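Local coordinates for protein Avidin/streptavidin (Shewanella denitrificans, PDB 3SZH) that probably binds biotin with high affinity, as a bacterial member of the avidin and streptavidin family from a cold-living organism, at residues B[42-54]-B[63-75]. Numbering follows the deposited sequence. Where two conformers were deposited one is given.
Sequences GFACQNSPYPVNG and FSTKWLNSVESCN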
# COMPACT_ATOMS: atom_id res chain seq x y z
N GLY B 42 -3.97 -7.12 -23.04
CA GLY B 42 -5.23 -6.40 -23.21
C GLY B 42 -5.38 -5.14 -22.37
O GLY B 42 -6.25 -4.31 -22.63
N PHE B 43 -4.54 -5.00 -21.36
CA PHE B 43 -4.64 -3.87 -20.44
C PHE B 43 -3.78 -2.70 -20.89
O PHE B 43 -2.85 -2.85 -21.70
CB PHE B 43 -4.30 -4.31 -19.01
CG PHE B 43 -5.36 -5.17 -18.39
CD1 PHE B 43 -5.39 -6.53 -18.63
CD2 PHE B 43 -6.36 -4.61 -17.61
CE1 PHE B 43 -6.38 -7.34 -18.09
CE2 PHE B 43 -7.37 -5.41 -17.06
CZ PHE B 43 -7.37 -6.78 -17.30
N ALA B 44 -4.13 -1.52 -20.40
CA ALA B 44 -3.36 -0.32 -20.67
C ALA B 44 -2.23 -0.20 -19.64
O ALA B 44 -2.02 -1.08 -18.79
CB ALA B 44 -4.27 0.91 -20.67
N CYS B 45 -1.49 0.91 -19.73
CA CYS B 45 -0.32 1.14 -18.86
C CYS B 45 0.65 -0.05 -18.86
O CYS B 45 1.16 -0.45 -17.81
CB CYS B 45 -0.74 1.50 -17.43
SG CYS B 45 -1.58 3.08 -17.31
N GLN B 46 0.93 -0.58 -20.05
CA GLN B 46 1.92 -1.67 -20.19
C GLN B 46 3.28 -1.15 -20.63
O GLN B 46 3.38 -0.10 -21.27
CB GLN B 46 1.47 -2.70 -21.21
CG GLN B 46 0.35 -3.58 -20.77
CD GLN B 46 0.11 -4.71 -21.76
OE1 GLN B 46 -0.94 -4.80 -22.39
NE2 GLN B 46 1.11 -5.54 -21.94
N ASN B 47 4.32 -1.92 -20.31
CA ASN B 47 5.67 -1.77 -20.89
C ASN B 47 6.40 -0.49 -20.55
O ASN B 47 7.36 -0.15 -21.24
CB ASN B 47 5.62 -1.85 -22.42
CG ASN B 47 4.95 -3.09 -22.89
OD1 ASN B 47 5.23 -4.16 -22.40
ND2 ASN B 47 4.03 -2.95 -23.83
N SER B 48 5.94 0.27 -19.57
CA SER B 48 6.66 1.45 -19.13
C SER B 48 6.76 1.39 -17.61
O SER B 48 5.91 0.78 -16.95
CB SER B 48 6.00 2.74 -19.63
OG SER B 48 4.71 2.90 -19.06
N PRO B 49 7.80 1.98 -17.02
CA PRO B 49 7.97 1.83 -15.58
C PRO B 49 7.10 2.78 -14.78
O PRO B 49 6.99 3.98 -15.09
CB PRO B 49 9.45 2.15 -15.36
CG PRO B 49 9.81 3.08 -16.50
CD PRO B 49 8.94 2.70 -17.66
N TYR B 50 6.49 2.20 -13.73
CA TYR B 50 5.68 2.98 -12.77
C TYR B 50 6.35 2.93 -11.41
O TYR B 50 6.70 1.85 -10.94
CB TYR B 50 4.22 2.47 -12.69
CG TYR B 50 3.46 2.81 -13.94
CD1 TYR B 50 3.50 2.01 -15.08
CD2 TYR B 50 2.73 3.99 -14.01
CE1 TYR B 50 2.83 2.38 -16.25
CE2 TYR B 50 2.08 4.37 -15.17
CZ TYR B 50 2.13 3.58 -16.29
OH TYR B 50 1.51 3.93 -17.47
N PRO B 51 6.61 4.08 -10.79
CA PRO B 51 7.23 4.07 -9.46
C PRO B 51 6.42 3.32 -8.39
O PRO B 51 5.18 3.39 -8.38
CB PRO B 51 7.37 5.55 -9.11
CG PRO B 51 7.49 6.22 -10.45
CD PRO B 51 6.52 5.46 -11.32
N VAL B 52 7.14 2.68 -7.48
CA VAL B 52 6.57 1.90 -6.39
C VAL B 52 7.16 2.36 -5.07
O VAL B 52 8.36 2.65 -4.97
CB VAL B 52 6.94 0.41 -6.60
CG1 VAL B 52 6.47 -0.47 -5.43
CG2 VAL B 52 6.39 -0.12 -7.93
N ASN B 53 6.31 2.40 -4.04
CA ASN B 53 6.80 2.52 -2.68
C ASN B 53 6.16 1.41 -1.83
O ASN B 53 5.33 0.65 -2.32
CB ASN B 53 6.58 3.94 -2.09
CG ASN B 53 5.14 4.37 -2.09
OD1 ASN B 53 4.23 3.54 -2.07
ND2 ASN B 53 4.91 5.69 -2.11
N GLY B 54 6.58 1.30 -0.57
CA GLY B 54 6.03 0.25 0.30
C GLY B 54 6.92 0.02 1.49
O GLY B 54 7.74 0.87 1.87
N PHE B 63 3.45 -3.16 -1.21
CA PHE B 63 3.94 -2.20 -2.20
C PHE B 63 2.78 -1.65 -2.96
O PHE B 63 1.73 -2.29 -3.08
CB PHE B 63 5.04 -2.82 -3.10
CG PHE B 63 4.62 -4.05 -3.87
CD1 PHE B 63 4.72 -5.31 -3.31
CD2 PHE B 63 4.17 -3.94 -5.20
CE1 PHE B 63 4.36 -6.45 -4.03
CE2 PHE B 63 3.81 -5.10 -5.93
CZ PHE B 63 3.92 -6.34 -5.33
N SER B 64 2.95 -0.43 -3.47
CA SER B 64 1.85 0.25 -4.16
C SER B 64 2.40 1.12 -5.27
O SER B 64 3.52 1.68 -5.18
CB SER B 64 1.04 1.05 -3.13
OG SER B 64 0.02 1.88 -3.68
N THR B 65 1.61 1.22 -6.34
CA THR B 65 1.97 2.02 -7.50
C THR B 65 0.79 2.88 -7.91
O THR B 65 -0.36 2.41 -7.94
CB THR B 65 2.48 1.15 -8.67
OG1 THR B 65 3.16 1.99 -9.61
CG2 THR B 65 1.38 0.41 -9.39
N LYS B 66 1.09 4.13 -8.24
CA LYS B 66 0.14 5.03 -8.88
C LYS B 66 0.29 4.90 -10.39
O LYS B 66 1.40 5.03 -10.92
CB LYS B 66 0.40 6.47 -8.41
CG LYS B 66 -0.37 7.54 -9.16
CD LYS B 66 -0.16 8.93 -8.54
CE LYS B 66 -0.74 10.00 -9.43
NZ LYS B 66 -0.72 11.33 -8.75
N TRP B 67 -0.81 4.66 -11.09
CA TRP B 67 -0.75 4.44 -12.53
C TRP B 67 -0.71 5.74 -13.31
O TRP B 67 -1.62 6.07 -14.09
CB TRP B 67 -1.90 3.55 -13.00
CG TRP B 67 -1.87 2.18 -12.39
CD1 TRP B 67 -2.68 1.70 -11.39
CD2 TRP B 67 -0.96 1.13 -12.70
NE1 TRP B 67 -2.32 0.40 -11.07
CE2 TRP B 67 -1.28 0.03 -11.88
CE3 TRP B 67 0.08 1.01 -13.63
CZ2 TRP B 67 -0.59 -1.19 -11.94
CZ3 TRP B 67 0.77 -0.18 -13.69
CH2 TRP B 67 0.44 -1.26 -12.85
N LEU B 68 0.36 6.50 -13.10
CA LEU B 68 0.63 7.71 -13.86
C LEU B 68 2.14 7.78 -14.01
O LEU B 68 2.86 7.69 -13.03
CB LEU B 68 0.09 8.95 -13.14
CG LEU B 68 0.26 10.30 -13.85
CD1 LEU B 68 -0.43 10.25 -15.17
CD2 LEU B 68 -0.26 11.44 -12.98
N ASN B 69 2.60 7.93 -15.24
CA ASN B 69 4.02 8.16 -15.49
C ASN B 69 4.12 9.12 -16.69
O ASN B 69 3.12 9.75 -17.10
CB ASN B 69 4.80 6.84 -15.64
CG ASN B 69 4.44 6.10 -16.89
OD1 ASN B 69 3.67 6.59 -17.71
ND2 ASN B 69 5.00 4.91 -17.06
N SER B 70 5.31 9.22 -17.26
CA SER B 70 5.55 10.18 -18.34
C SER B 70 4.93 9.75 -19.65
O SER B 70 4.92 10.54 -20.60
CB SER B 70 7.05 10.40 -18.54
OG SER B 70 7.69 9.16 -18.72
N VAL B 71 4.43 8.51 -19.74
CA VAL B 71 3.79 8.14 -21.00
C VAL B 71 2.31 7.85 -20.95
O VAL B 71 1.64 8.09 -21.97
CB VAL B 71 4.55 7.05 -21.80
CG1 VAL B 71 5.96 7.50 -22.16
CG2 VAL B 71 4.58 5.75 -21.04
N GLU B 72 1.77 7.42 -19.81
CA GLU B 72 0.38 6.95 -19.79
C GLU B 72 -0.23 6.99 -18.39
O GLU B 72 0.47 6.74 -17.39
CB GLU B 72 0.38 5.47 -20.25
CG GLU B 72 -0.95 5.02 -20.71
CD GLU B 72 -0.88 3.66 -21.34
OE1 GLU B 72 0.23 3.17 -21.74
OE2 GLU B 72 -1.96 3.09 -21.43
N SER B 73 -1.54 7.27 -18.33
CA SER B 73 -2.32 7.24 -17.09
C SER B 73 -3.40 6.19 -17.18
O SER B 73 -4.10 6.09 -18.20
CB SER B 73 -3.02 8.57 -16.87
OG SER B 73 -3.88 8.48 -15.76
N CYS B 74 -3.59 5.45 -16.08
CA CYS B 74 -4.77 4.60 -15.91
C CYS B 74 -5.63 5.03 -14.72
O CYS B 74 -6.48 4.27 -14.26
CB CYS B 74 -4.37 3.12 -15.88
SG CYS B 74 -3.60 2.59 -17.48
N ASN B 75 -5.42 6.26 -14.24
CA ASN B 75 -6.40 6.91 -13.35
C ASN B 75 -6.70 6.17 -12.04
O ASN B 75 -7.81 6.23 -11.53
CB ASN B 75 -7.71 7.20 -14.10
CG ASN B 75 -8.47 8.34 -13.50
OD1 ASN B 75 -7.87 9.32 -13.06
ND2 ASN B 75 -9.80 8.23 -13.49
O HOH W 1 2.95 2.58 -21.11
O HOH W 2 3.60 5.48 -9.31
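The phenol ring of Tyr50 lies between two flat groups of segment 63-75. On one face the amide of Asn69 stacks almost parallel to the ring, planes 10° apart, with ND2 toward the rim; on the opposite face Trp67 comes in edge first, a T-shaped pair with CE3 above the ring centre and the Tyr50 and Trp67 six-membered ring centroids 5.0 Å apart. The backbone at Leu68 and the carbonyl of Glu72 meet the ring edge, where Tyr50 OH donates to Glu72 O (3.0 Å) from one face of that carbonyl while Asn69 N reaches it from the other. Asn69 CG sits between its backbone N and carbonyl carbon (chi1 69°), which lays the amide over the tyrosine. Its ND2 uses both N-H groups, toward Ser48 OG (2.9 Å) and Pro49 O (3.0 Å), each in the amide plane, and OD1 accepts from Val71 N, closing an Asx turn, and from Glu72 N, completing an Asx motif. A leucine here, with no amide, would probably leave Ser48 OG and Pro49 O without this donor and Val71 N and Glu72 N without their acceptor, loosening the 69-72 turn. Next to this stack the Cys45–Cys74 disulfide ties the loop before strand 50-57 covalently to the start of strand 73-85, and Cys45 N donates almost straight to Glu72 OE2 (2.8 Å), which it meets from above the carboxylate plane. Water bridges Gln46 O, Ser48 OG and Glu72 OE1. Toward the hairpin, Thr65 OG1 donates to Pro51 O (2.7 Å), and Asn53 and Ser64 form an antiparallel hydrogen-bonded pair. Strands 50-57 and 60-66 form a hairpin, adjacent staves of the eight-stranded avidin barrel flanked by strands 31-37 and 73-85; Trp67 NE1 bonds to Thr78, while Asn53 and Lys66 reach Glu31 and Val56 of the second subunit.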